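General stress protein 26 (Bacillus anthracis, PDB 3EC6) is of unknown function but binds flavin-adenine dinucleotide and belongs to the pyridoxamine 5'-phosphate oxidase family of flavin-binding proteins. Local coordinates at residues A[46-51]-A[110-115]; A[20-25]-A[53-58]; A[85-90]-A[115-120]. All blocks are in the same frame, centred on the assembly; numbering follows the deposited sequence. Where two conformers were deposited one is given.

Contact 1: residues A[46-51]-A[110-115]; sequences TDRQSK and DPNYVL. With FAD (flavin-adenine dinucleotide), chain B.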
loop_
_atom_site.group_PDB
_atom_site.type_symbol
_atom_site.label_atom_id
_atom_site.label_comp_id
_atom_site.label_asym_id
_atom_site.label_seq_id
_atom_site.Cartn_x
_atom_site.Cartn_y
_atom_site.Cartn_z
ATOM N N THR A 46 -5.016 14.859 7.292
ATOM C CA THR A 46 -5.967 13.875 7.789
ATOM C C THR A 46 -6.685 14.400 9.029
ATOM O O THR A 46 -6.353 15.503 9.532
ATOM C CB THR A 46 -5.327 12.458 7.985
ATOM O OG1 THR A 46 -6.371 11.493 8.086
ATOM C CG2 THR A 46 -4.435 12.416 9.218
ATOM N N ASP A 47 -7.601 13.588 9.542
ATOM C CA ASP A 47 -8.329 13.932 10.760
ATOM C C ASP A 47 -7.492 13.448 11.944
ATOM O O ASP A 47 -6.899 12.328 11.921
ATOM C CB ASP A 47 -9.672 13.188 10.727
ATOM C CG ASP A 47 -10.445 13.301 12.039
ATOM O OD1 ASP A 47 -11.165 14.287 12.236
ATOM O OD2 ASP A 47 -10.333 12.368 12.874
ATOM N N ARG A 48 -7.438 14.269 12.994
ATOM C CA ARG A 48 -6.576 13.918 14.140
ATOM C C ARG A 48 -7.007 12.672 14.921
ATOM O O ARG A 48 -6.174 12.078 15.612
ATOM C CB ARG A 48 -6.382 15.085 15.090
ATOM C CG ARG A 48 -7.542 15.368 15.927
ATOM C CD ARG A 48 -7.074 16.257 17.120
ATOM N NE ARG A 48 -6.768 17.617 16.670
ATOM C CZ ARG A 48 -5.572 18.217 16.763
ATOM N NH1 ARG A 48 -4.484 17.607 17.277
ATOM N NH2 ARG A 48 -5.456 19.450 16.303
ATOM N N GLN A 49 -8.247 12.233 14.737
ATOM C CA GLN A 49 -8.689 10.997 15.366
ATOM C C GLN A 49 -8.464 9.733 14.517
ATOM O O GLN A 49 -8.879 8.630 14.933
ATOM C CB GLN A 49 -10.159 11.110 15.791
ATOM C CG GLN A 49 -10.467 12.255 16.748
ATOM C CD GLN A 49 -9.555 12.267 17.979
ATOM O OE1 GLN A 49 -9.189 13.337 18.456
ATOM N NE2 GLN A 49 -9.203 11.089 18.491
ATOM N N SER A 50 -7.817 9.892 13.370
ATOM C CA SER A 50 -7.494 8.789 12.473
ATOM C C SER A 50 -6.693 7.698 13.158
ATOM O O SER A 50 -5.822 7.974 13.976
ATOM C CB SER A 50 -6.690 9.328 11.291
ATOM O OG SER A 50 -7.571 9.942 10.407
ATOM N N LYS A 51 -7.009 6.448 12.821
ATOM C CA LYS A 51 -6.224 5.335 13.324
ATOM C C LYS A 51 -4.784 5.413 12.827
ATOM O O LYS A 51 -3.903 4.963 13.509
ATOM C CB LYS A 51 -6.868 3.981 13.006
ATOM C CG LYS A 51 -8.109 3.673 13.833
ATOM C CD LYS A 51 -8.791 2.422 13.209
ATOM C CE LYS A 51 -10.273 2.310 13.560
ATOM N NZ LYS A 51 -10.455 2.067 15.014
ATOM N N ASP A 110 -10.433 23.849 10.458
ATOM C CA ASP A 110 -11.015 22.730 11.224
ATOM C C ASP A 110 -9.994 22.283 12.294
ATOM O O ASP A 110 -8.873 21.865 11.950
ATOM C CB ASP A 110 -11.317 21.580 10.267
ATOM C CG ASP A 110 -12.099 20.442 10.896
ATOM O OD1 ASP A 110 -12.111 20.321 12.154
ATOM O OD2 ASP A 110 -12.656 19.618 10.117
ATOM N N PRO A 111 -10.365 22.326 13.586
ATOM C CA PRO A 111 -9.438 21.851 14.625
ATOM C C PRO A 111 -9.017 20.383 14.475
ATOM O O PRO A 111 -7.960 20.007 15.001
ATOM C CB PRO A 111 -10.236 22.049 15.944
ATOM C CG PRO A 111 -11.587 22.246 15.544
ATOM C CD PRO A 111 -11.623 22.815 14.180
ATOM N N ASN A 112 -9.806 19.576 13.750
ATOM C CA ASN A 112 -9.458 18.195 13.479
ATOM C C ASN A 112 -8.396 17.999 12.383
ATOM O O ASN A 112 -7.893 16.899 12.237
ATOM C CB ASN A 112 -10.704 17.378 13.120
ATOM C CG ASN A 112 -11.702 17.328 14.291
ATOM O OD1 ASN A 112 -11.270 17.149 15.448
ATOM N ND2 ASN A 112 -12.989 17.444 14.015
ATOM N N TYR A 113 -8.068 19.066 11.640
ATOM C CA TYR A 113 -7.087 18.938 10.540
ATOM C C TYR A 113 -5.671 18.937 11.123
ATOM O O TYR A 113 -5.234 19.881 11.779
ATOM C CB TYR A 113 -7.309 20.142 9.619
ATOM C CG TYR A 113 -6.335 20.384 8.469
ATOM C CD1 TYR A 113 -5.479 19.366 7.998
ATOM C CD2 TYR A 113 -6.330 21.651 7.826
ATOM C CE1 TYR A 113 -4.626 19.601 6.974
ATOM C CE2 TYR A 113 -5.469 21.910 6.748
ATOM C CZ TYR A 113 -4.619 20.853 6.347
ATOM O OH TYR A 113 -3.775 21.095 5.284
ATOM N N VAL A 114 -4.958 17.862 10.863
ATOM C CA VAL A 114 -3.518 17.848 11.177
ATOM C C VAL A 114 -2.823 17.314 9.952
ATOM O O VAL A 114 -3.450 16.724 9.043
ATOM C CB VAL A 114 -3.184 16.933 12.386
ATOM C CG1 VAL A 114 -3.862 17.478 13.646
ATOM C CG2 VAL A 114 -3.626 15.467 12.131
ATOM N N LEU A 115 -1.514 17.500 9.933
ATOM C CA LEU A 115 -0.679 16.902 8.887
ATOM C C LEU A 115 0.168 15.770 9.477
ATOM O O LEU A 115 0.716 15.889 10.572
ATOM C CB LEU A 115 0.263 17.944 8.260
ATOM C CG LEU A 115 -0.415 19.042 7.436
ATOM C CD1 LEU A 115 0.610 20.166 7.200
ATOM C CD2 LEU A 115 -0.971 18.497 6.132
HETATM P PA FAD B . -9.877 5.295 10.181
HETATM O O1A FAD B . -9.308 5.899 11.456
HETATM O O2A FAD B . -11.122 5.999 9.673
HETATM O O5B FAD B . -10.373 3.749 10.405
HETATM C C5B FAD B . -10.730 3.028 9.250
HETATM C C4B FAD B . -9.793 1.838 9.269
HETATM O O4B FAD B . -10.215 0.953 10.329
HETATM C C3B FAD B . -9.862 1.098 7.937
HETATM O O3B FAD B . -8.737 1.416 7.117
HETATM C C2B FAD B . -10.008 -0.359 8.372
HETATM O O2B FAD B . -8.739 -0.987 8.437
HETATM C C1B FAD B . -10.600 -0.297 9.782
HETATM N N9A FAD B . -12.082 -0.376 9.751
HETATM C C8A FAD B . -12.894 0.015 8.710
HETATM N N7A FAD B . -14.186 -0.221 9.049
HETATM C C5A FAD B . -14.218 -0.741 10.291
HETATM C C6A FAD B . -15.292 -1.151 11.080
HETATM N N6A FAD B . -16.491 -1.322 10.502
HETATM N N1A FAD B . -15.018 -1.673 12.333
HETATM C C2A FAD B . -13.705 -1.777 12.787
HETATM N N3A FAD B . -12.643 -1.362 11.989
HETATM C C4A FAD B . -12.904 -0.847 10.754
HETATM N N1 FAD B . -8.126 10.203 4.026
HETATM C C2 FAD B . -7.490 11.282 4.605
HETATM O O2 FAD B . -7.744 11.467 5.799
HETATM N N3 FAD B . -6.596 12.054 3.900
HETATM C C4 FAD B . -6.345 11.797 2.570
HETATM O O4 FAD B . -5.524 12.517 1.932
HETATM C C4X FAD B . -7.034 10.743 1.934
HETATM N N5 FAD B . -6.793 10.495 0.592
HETATM C C5X FAD B . -7.483 9.456 -0.017
HETATM C C6 FAD B . -7.236 9.245 -1.387
HETATM C C7 FAD B . -7.906 8.175 -1.989
HETATM C C7M FAD B . -7.659 7.942 -3.461
HETATM C C8 FAD B . -8.787 7.351 -1.257
HETATM C C8M FAD B . -9.508 6.167 -1.883
HETATM C C9 FAD B . -8.980 7.547 0.117
HETATM C C9A FAD B . -8.329 8.627 0.743
HETATM N N10 FAD B . -8.527 8.855 2.100
HETATM C C10 FAD B . -7.888 9.943 2.692
HETATM C "C1'" FAD B . -9.310 7.951 2.995
HETATM C "C2'" FAD B . -8.446 6.936 3.760
HETATM O "O2'" FAD B . -7.725 6.093 2.857
HETATM C "C3'" FAD B . -9.389 6.039 4.565
HETATM O "O3'" FAD B . -10.158 6.909 5.414
HETATM C "C4'" FAD B . -8.624 5.021 5.400
HETATM O "O4'" FAD B . -9.508 3.992 5.952
HETATM C "C5'" FAD B . -7.888 5.722 6.555
HETATM O "O5'" FAD B . -7.239 4.740 7.349
HETATM P P FAD B . -7.324 4.999 8.938
HETATM O O1P FAD B . -6.859 3.773 9.716
HETATM O O2P FAD B . -6.733 6.321 9.340
HETATM O O3P FAD B . -8.920 5.120 8.951
HETATM O O HOH W 1 -9.737 18.425 17.367
#
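The guanidinium of Arg-48 is met on two sides by segment 110-115: CG1 of Val-114 sits over one face, toward the rim, and the carbonyl oxygen of Pro-111 lies at its edge, in plane. The setting is the end of an antiparallel strand pair in the flavin-binding sheet of the pyridoxamine 5'-phosphate oxidase family, where strand 41-47 runs beside the start of strand 113-126. Pro-111 O is gripped side-on by two nitrogens, at 3.1 Å from Arg-48 NE and 2.9 Å from Arg-48 NH2. The bend at chi3 (72°) swings the guanidinium back over Val-114, whose CG1 comes within 3.6 Å of Arg-48 CZ. The same arginine also makes a salt bridge from NH2 to Glu-88, so NH2 serves two acceptors.

Behind this group the backbones pair directly. Thr-46 and Val-114 form a hydrogen-bonded pair, each N donating to the other's O at 3.0 Å, while Asp-47 and Tyr-113 face each other as a non-hydrogen-bonded pair. The chain then turns away through a type I turn from Asp-47 to Ser-50, but Arg-48 N still reaches Asn-112 O at 2.8 Å. The carboxylate of Asp-47 lies alongside the Asn-112 side chain, pointing the same way, and Asp-47 OD1 touches Asn-112 CB at 3.2 Å. Its other oxygen, OD2, closes an Asx turn by accepting from Gln-49 N, which arrives from above the carboxylate plane.

The turn carries the chain from the sheet to the cofactor. Lys-51 N, in the first turn of helix 51-58, donates to the FAD phosphate oxygen O1A. Thr-46 serves the flavin ring itself: with OG1 anti to the backbone N (chi1 -163°), its hydroxyl donates to the ring carbonyl oxygen O2 of FAD at 2.7 Å.

Contact 2: residues A[20-25]-A[53-58]; sequences LSTVRN and ITDIEN. With FAD (flavin-adenine dinucleotide), chain B.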
loop_
_atom_site.group_PDB
_atom_site.type_symbol
_atom_site.label_atom_id
_atom_site.label_comp_id
_atom_site.label_asym_id
_atom_site.label_seq_id
_atom_site.Cartn_x
_atom_site.Cartn_y
_atom_site.Cartn_z
ATOM N N LEU A 20 -0.015 5.053 2.117
ATOM C CA LEU A 20 0.728 5.226 3.366
ATOM C C LEU A 20 0.552 3.968 4.192
ATOM O O LEU A 20 -0.597 3.614 4.549
ATOM C CB LEU A 20 0.114 6.413 4.132
ATOM C CG LEU A 20 0.692 6.678 5.538
ATOM C CD1 LEU A 20 2.217 6.985 5.486
ATOM C CD2 LEU A 20 -0.043 7.859 6.251
ATOM N N SER A 21 1.660 3.305 4.497
ATOM C CA SER A 21 1.578 2.079 5.327
ATOM C C SER A 21 2.205 2.352 6.693
ATOM O O SER A 21 3.216 3.044 6.837
ATOM C CB SER A 21 2.383 0.980 4.648
ATOM O OG SER A 21 1.855 0.805 3.326
ATOM N N THR A 22 1.580 1.783 7.715
ATOM C CA THR A 22 1.988 1.904 9.108
ATOM C C THR A 22 1.896 0.530 9.742
ATOM O O THR A 22 1.467 -0.456 9.090
ATOM C CB THR A 22 1.003 2.836 9.882
ATOM O OG1 THR A 22 -0.355 2.405 9.600
ATOM C CG2 THR A 22 1.172 4.306 9.440
ATOM N N VAL A 23 2.398 0.424 10.985
ATOM C CA VAL A 23 2.223 -0.792 11.792
ATOM C C VAL A 23 1.175 -0.523 12.859
ATOM O O VAL A 23 1.243 0.516 13.529
ATOM C CB VAL A 23 3.531 -1.195 12.477
ATOM C CG1 VAL A 23 3.311 -2.476 13.333
ATOM C CG2 VAL A 23 4.608 -1.397 11.464
ATOM N N ARG A 24 0.207 -1.434 12.989
ATOM C CA ARG A 24 -1.020 -1.255 13.811
ATOM C C ARG A 24 -1.113 -2.522 14.611
ATOM O O ARG A 24 -1.501 -3.580 14.091
ATOM C CB ARG A 24 -2.282 -1.093 12.939
ATOM C CG ARG A 24 -3.604 -0.980 13.748
ATOM C CD ARG A 24 -4.790 -0.477 12.939
ATOM N NE ARG A 24 -4.476 0.790 12.332
ATOM C CZ ARG A 24 -5.195 1.406 11.388
ATOM N NH1 ARG A 24 -6.350 0.900 10.953
ATOM N NH2 ARG A 24 -4.747 2.556 10.917
ATOM N N ASN A 25 -0.725 -2.435 15.869
ATOM C CA ASN A 25 -0.800 -3.607 16.737
ATOM C C ASN A 25 -0.015 -4.796 16.182
ATOM O O ASN A 25 -0.524 -5.935 16.130
ATOM C CB ASN A 25 -2.268 -3.997 16.917
ATOM C CG ASN A 25 -3.015 -3.015 17.751
ATOM O OD1 ASN A 25 -2.486 -2.494 18.741
ATOM N ND2 ASN A 25 -4.254 -2.726 17.351
ATOM N N ILE A 53 -3.061 8.010 12.763
ATOM C CA ILE A 53 -2.404 8.819 13.770
ATOM C C ILE A 53 -2.088 7.996 15.003
ATOM O O ILE A 53 -1.001 8.104 15.538
ATOM C CB ILE A 53 -3.241 10.083 14.133
ATOM C CG1 ILE A 53 -3.558 10.972 12.903
ATOM C CG2 ILE A 53 -2.576 10.865 15.270
ATOM C CD1 ILE A 53 -2.394 11.555 12.178
ATOM N N THR A 54 -3.033 7.158 15.479
ATOM C CA THR A 54 -2.740 6.261 16.584
ATOM C C THR A 54 -1.609 5.274 16.274
ATOM O O THR A 54 -0.791 4.985 17.152
ATOM C CB THR A 54 -4.014 5.481 16.973
ATOM O OG1 THR A 54 -5.019 6.458 17.264
ATOM C CG2 THR A 54 -3.793 4.599 18.227
ATOM N N ASP A 55 -1.590 4.783 15.025
ATOM C CA ASP A 55 -0.532 3.853 14.576
ATOM C C ASP A 55 0.794 4.550 14.795
ATOM O O ASP A 55 1.691 3.985 15.451
ATOM C CB ASP A 55 -0.617 3.491 13.095
ATOM C CG ASP A 55 -1.801 2.655 12.747
ATOM O OD1 ASP A 55 -2.451 2.064 13.662
ATOM O OD2 ASP A 55 -2.080 2.573 11.546
ATOM N N ILE A 56 0.884 5.766 14.227
ATOM C CA ILE A 56 2.154 6.543 14.205
ATOM C C ILE A 56 2.532 6.812 15.654
ATOM O O ILE A 56 3.682 6.686 16.013
ATOM C CB ILE A 56 2.096 7.799 13.276
ATOM C CG1 ILE A 56 2.028 7.349 11.800
ATOM C CG2 ILE A 56 3.272 8.812 13.494
ATOM C CD1 ILE A 56 1.665 8.437 10.808
ATOM N N GLU A 57 1.552 7.190 16.476
ATOM C CA GLU A 57 1.748 7.311 17.938
ATOM C C GLU A 57 2.431 6.106 18.568
ATOM O O GLU A 57 3.198 6.237 19.537
ATOM C CB GLU A 57 0.407 7.571 18.671
ATOM C CG GLU A 57 -0.178 8.962 18.509
ATOM C CD GLU A 57 -1.626 9.076 19.022
ATOM O OE1 GLU A 57 -2.087 8.195 19.765
ATOM O OE2 GLU A 57 -2.284 10.076 18.713
ATOM N N ASN A 58 2.153 4.910 18.052
ATOM C CA ASN A 58 2.736 3.672 18.608
ATOM C C ASN A 58 4.069 3.143 17.944
ATOM O O ASN A 58 4.920 2.499 18.550
ATOM C CB ASN A 58 1.620 2.603 18.658
ATOM C CG ASN A 58 0.555 2.926 19.737
ATOM O OD1 ASN A 58 0.859 2.906 20.958
ATOM N ND2 ASN A 58 -0.669 3.241 19.309
HETATM P PA FAD B . -9.877 5.295 10.181
HETATM O O1A FAD B . -9.308 5.899 11.456
HETATM O O2A FAD B . -11.122 5.999 9.673
HETATM O O5B FAD B . -10.373 3.749 10.405
HETATM C C5B FAD B . -10.730 3.028 9.250
HETATM C C4B FAD B . -9.793 1.838 9.269
HETATM O O4B FAD B . -10.215 0.953 10.329
HETATM C C3B FAD B . -9.862 1.098 7.937
HETATM O O3B FAD B . -8.737 1.416 7.117
HETATM C C2B FAD B . -10.008 -0.359 8.372
HETATM O O2B FAD B . -8.739 -0.987 8.437
HETATM C C1B FAD B . -10.600 -0.297 9.782
HETATM N N9A FAD B . -12.082 -0.376 9.751
HETATM C C8A FAD B . -12.894 0.015 8.710
HETATM N N7A FAD B . -14.186 -0.221 9.049
HETATM C C5A FAD B . -14.218 -0.741 10.291
HETATM C C6A FAD B . -15.292 -1.151 11.080
HETATM N N6A FAD B . -16.491 -1.322 10.502
HETATM N N1A FAD B . -15.018 -1.673 12.333
HETATM C C2A FAD B . -13.705 -1.777 12.787
HETATM N N3A FAD B . -12.643 -1.362 11.989
HETATM C C4A FAD B . -12.904 -0.847 10.754
HETATM N N1 FAD B . -8.126 10.203 4.026
HETATM C C2 FAD B . -7.490 11.282 4.605
HETATM O O2 FAD B . -7.744 11.467 5.799
HETATM N N3 FAD B . -6.596 12.054 3.900
HETATM C C4 FAD B . -6.345 11.797 2.570
HETATM O O4 FAD B . -5.524 12.517 1.932
HETATM C C4X FAD B . -7.034 10.743 1.934
HETATM N N5 FAD B . -6.793 10.495 0.592
HETATM C C5X FAD B . -7.483 9.456 -0.017
HETATM C C6 FAD B . -7.236 9.245 -1.387
HETATM C C7 FAD B . -7.906 8.175 -1.989
HETATM C C7M FAD B . -7.659 7.942 -3.461
HETATM C C8 FAD B . -8.787 7.351 -1.257
HETATM C C8M FAD B . -9.508 6.167 -1.883
HETATM C C9 FAD B . -8.980 7.547 0.117
HETATM C C9A FAD B . -8.329 8.627 0.743
HETATM N N10 FAD B . -8.527 8.855 2.100
HETATM C C10 FAD B . -7.888 9.943 2.692
HETATM C "C1'" FAD B . -9.310 7.951 2.995
HETATM C "C2'" FAD B . -8.446 6.936 3.760
HETATM O "O2'" FAD B . -7.725 6.093 2.857
HETATM C "C3'" FAD B . -9.389 6.039 4.565
HETATM O "O3'" FAD B . -10.158 6.909 5.414
HETATM C "C4'" FAD B . -8.624 5.021 5.400
HETATM O "O4'" FAD B . -9.508 3.992 5.952
HETATM C "C5'" FAD B . -7.888 5.722 6.555
HETATM O "O5'" FAD B . -7.239 4.740 7.349
HETATM P P FAD B . -7.324 4.999 8.938
HETATM O O1P FAD B . -6.859 3.773 9.716
HETATM O O2P FAD B . -6.733 6.321 9.340
HETATM O O3P FAD B . -8.920 5.120 8.951
#
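Asp-55 OD2 is gripped by two donors from segment 20-25, the hydroxyl of Thr-22 and the guanidinium of Arg-24, which reach it from opposite faces of the carboxylate plane. Thr-22 OG1 donates at 2.6 Å on the anti side, and Arg-24 NH2 at 2.7 Å on the syn side. The second oxygen completes a bidentate, side-on salt bridge: Arg-24 NE donates to the syn lone pair of Asp-55 OD1, also at 2.7 Å and nearly straight. The two flat groups are not coplanar, their planes being 41° apart, and NH2 approaches OD2 from out of the carboxylate plane.

This is a second-shell arrangement in a phosphate-binding site. Arg-24 NH2 also donates to FAD O1P, 2.7 Å away, and NH1 adds a weak bond to the same oxygen. The bend at chi3 (-56°) of an otherwise extended chain presents NE and NH2 to the carboxylate while the guanidinium edge meets the phosphate. Asp-55 thus limits rotation of the arginine and probably offsets part of its charge. Thr-22 OG1 also receives a bond from Lys-52 NZ, which extends the polar cluster.

Apolar contact flanks it, with Thr-22 CG2 packing on Ile-56 CG1 at 3.9 Å.

The axes of strand 20-24 and helix 53-58 run 66° apart and approach to 7.4 Å. On the helix, Ile-56 also leans on Val-62 of strand 61-66 and Ile-116 of strand 113-126, while Ser-21 and Val-23 pack on Pro-28 of the second subunit.

Contact 3: residues A[85-90]-A[115-120]; sequences SIEEDS and LIKINP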
loop_
_atom_site.group_PDB
_atom_site.type_symbol
_atom_site.label_atom_id
_atom_site.label_comp_id
_atom_site.label_asym_id
_atom_site.label_seq_id
_atom_site.Cartn_x
_atom_site.Cartn_y
_atom_site.Cartn_z
ATOM N N SER A 85 5.749 12.121 12.057
ATOM C CA SER A 85 5.292 12.870 13.228
ATOM C C SER A 85 4.056 13.680 12.823
ATOM O O SER A 85 3.693 13.744 11.649
ATOM C CB SER A 85 6.428 13.755 13.743
ATOM O OG SER A 85 6.819 14.675 12.748
ATOM N N ILE A 86 3.423 14.320 13.801
ATOM C CA ILE A 86 2.220 15.125 13.504
ATOM C C ILE A 86 2.613 16.583 13.483
ATOM O O ILE A 86 3.385 17.061 14.346
ATOM C CB ILE A 86 1.147 14.853 14.562
ATOM C CG1 ILE A 86 0.811 13.365 14.571
ATOM C CG2 ILE A 86 -0.175 15.637 14.204
ATOM C CD1 ILE A 86 0.645 12.748 13.228
ATOM N N GLU A 87 2.104 17.307 12.491
ATOM C CA GLU A 87 2.492 18.699 12.254
ATOM C C GLU A 87 1.189 19.499 12.268
ATOM O O GLU A 87 0.220 19.165 11.560
ATOM C CB GLU A 87 3.271 18.804 10.911
ATOM C CG GLU A 87 3.510 20.242 10.460
ATOM C CD GLU A 87 4.474 20.996 11.370
ATOM O OE1 GLU A 87 5.692 20.906 11.104
ATOM O OE2 GLU A 87 4.041 21.724 12.291
ATOM N N GLU A 88 1.143 20.536 13.118
ATOM C CA GLU A 88 -0.064 21.354 13.199
ATOM C C GLU A 88 0.249 22.804 12.760
ATOM O O GLU A 88 -0.562 23.690 12.995
ATOM C CB GLU A 88 -0.655 21.359 14.621
ATOM C CG GLU A 88 -0.963 19.964 15.117
ATOM C CD GLU A 88 -2.084 19.900 16.126
ATOM O OE1 GLU A 88 -3.081 20.655 16.012
ATOM O OE2 GLU A 88 -1.983 19.050 17.021
ATOM N N ASP A 89 1.413 23.025 12.160
ATOM C CA ASP A 89 1.808 24.364 11.677
ATOM C C ASP A 89 0.728 24.948 10.755
ATOM O O ASP A 89 0.399 24.353 9.730
ATOM C CB ASP A 89 3.123 24.230 10.931
ATOM C CG ASP A 89 3.603 25.544 10.396
ATOM O OD1 ASP A 89 4.039 26.402 11.210
ATOM O OD2 ASP A 89 3.530 25.745 9.171
ATOM N N SER A 90 0.176 26.107 11.127
ATOM C CA SER A 90 -0.886 26.759 10.338
ATOM C C SER A 90 -0.453 27.108 8.926
ATOM O O SER A 90 -1.252 27.001 7.997
ATOM C CB SER A 90 -1.393 28.021 11.028
ATOM O OG SER A 90 -2.003 27.690 12.257
ATOM N N LEU A 115 -1.514 17.500 9.933
ATOM C CA LEU A 115 -0.679 16.902 8.887
ATOM C C LEU A 115 0.168 15.770 9.477
ATOM O O LEU A 115 0.716 15.889 10.572
ATOM C CB LEU A 115 0.263 17.944 8.260
ATOM C CG LEU A 115 -0.415 19.042 7.436
ATOM C CD1 LEU A 115 0.610 20.166 7.200
ATOM C CD2 LEU A 115 -0.971 18.497 6.132
ATOM N N ILE A 116 0.281 14.676 8.716
ATOM C CA ILE A 116 1.325 13.698 9.021
ATOM C C ILE A 116 2.562 14.096 8.196
ATOM O O ILE A 116 2.482 14.245 6.985
ATOM C CB ILE A 116 0.877 12.339 8.608
ATOM C CG1 ILE A 116 -0.350 11.923 9.398
ATOM C CG2 ILE A 116 2.040 11.368 8.816
ATOM C CD1 ILE A 116 -0.950 10.570 8.902
ATOM N N LYS A 117 3.687 14.322 8.887
ATOM C CA LYS A 117 4.932 14.759 8.290
ATOM C C LYS A 117 5.818 13.538 8.176
ATOM O O LYS A 117 6.050 12.826 9.146
ATOM C CB LYS A 117 5.607 15.795 9.206
ATOM C CG LYS A 117 7.014 16.124 8.739
ATOM C CD LYS A 117 7.567 17.275 9.567
ATOM C CE LYS A 117 9.014 17.570 9.233
ATOM N NZ LYS A 117 9.553 18.625 10.136
ATOM N N ILE A 118 6.333 13.247 6.992
ATOM C CA ILE A 118 7.148 12.030 6.816
ATOM C C ILE A 118 8.550 12.485 6.436
ATOM O O ILE A 118 8.775 13.069 5.354
ATOM C CB ILE A 118 6.569 11.136 5.699
ATOM C CG1 ILE A 118 5.228 10.616 6.118
ATOM C CG2 ILE A 118 7.502 9.907 5.477
ATOM C CD1 ILE A 118 4.379 10.212 4.996
ATOM N N ASN A 119 9.489 12.252 7.347
ATOM C CA ASN A 119 10.890 12.631 7.141
ATOM C C ASN A 119 11.597 11.454 6.525
ATOM O O ASN A 119 11.766 10.444 7.191
ATOM C CB ASN A 119 11.583 12.989 8.453
ATOM C CG ASN A 119 11.295 14.393 8.873
ATOM O OD1 ASN A 119 10.450 14.630 9.717
ATOM N ND2 ASN A 119 11.968 15.345 8.241
ATOM N N PRO A 120 11.959 11.550 5.244
ATOM C CA PRO A 120 12.461 10.347 4.598
ATOM C C PRO A 120 13.897 10.018 5.057
ATOM O O PRO A 120 14.725 10.918 5.250
ATOM C CB PRO A 120 12.492 10.720 3.104
ATOM C CG PRO A 120 12.818 12.257 3.168
ATOM C CD PRO A 120 11.972 12.716 4.333
HETATM O O HOH W 2 8.740 13.266 11.147
HETATM O O HOH W 3 7.489 20.680 9.180
#
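An antiparallel strand pairing in the antiparallel sheet of this flavin-binding fold joins the end of strand 77-87 to strand 113-126, just before the chain turns into helix 90-96. Ser-85 with Lys-117 and Glu-87 with Leu-115 are hydrogen-bonded pairs; between them Ile-86 and Ile-116 form a non-hydrogen-bonded pair, with CA atoms 4.8 Å apart. Four backbone bonds close the pairing, among them Lys-117 N to Ser-85 O and Glu-87 N to Leu-115 O, both 2.8 Å. The two short strand axes are well away from strictly antiparallel, at 129°, consistent with a twist of the sheet here.

The two faces differ sharply. On that of Ile-86 and Ile-116, CD1 of Ile-86 meets CG1 of Ile-116 at 4.0 Å, and both residues pack against Ile-53 of helix 51-58. The other face carries Ser-85, Glu-87, Leu-115 and Lys-117. There CB of Glu-87 packs against CB of Leu-115, and Leu-115 continues onto Leu-92, Lys-93 and Phe-96 of helix 90-96.

Glu-87 begins with CG anti to the backbone N (chi1 170°) but bends at chi2, and this places its carboxylate where OE2 can accept from Asp-89 N at 2.9 Å. Asp-89 is in turn the N-cap of the following helix, its OD2 accepting from Leu-92 N. The extended chain of Lys-117 brings NZ to 4.6 Å from Glu-87 OE1, beyond a salt bridge. A water spans the gap, donating to Glu-87 OE1 at 2.6 Å and accepting from Lys-117 NZ.

The opposite charges therefore meet through solvent rather than directly, and their attraction is probably modest; direct contact between the strands rests on backbone bonds and on side-chain packing on both faces.

Strand 113-126 connects contacts 1 and 3, which share Leu-115 and lie 11 Å apart between centres; it pairs with strand 41-47 in one and with strand 77-87 in the other. A salt bridge of 2.7 Å from Arg-48 NH2 to Glu-88 OE1 joins them again. Contact 2 meets both mainly through helix 51-58: Ile-53 CD1 lies 3.4 Å from Ile-86 CD1 and 3.7 Å from Thr-46 CG2. Contacts 1 and 2 share the cofactor, one serving the flavin ring and a phosphate, the other the second phosphate, with Lys-51 CB packed 3.3 Å from Arg-24 NH2. Contact 3 does not reach the cofactor; the nearest atoms of the Ile-116 side chain and FAD are about 7 Å apart.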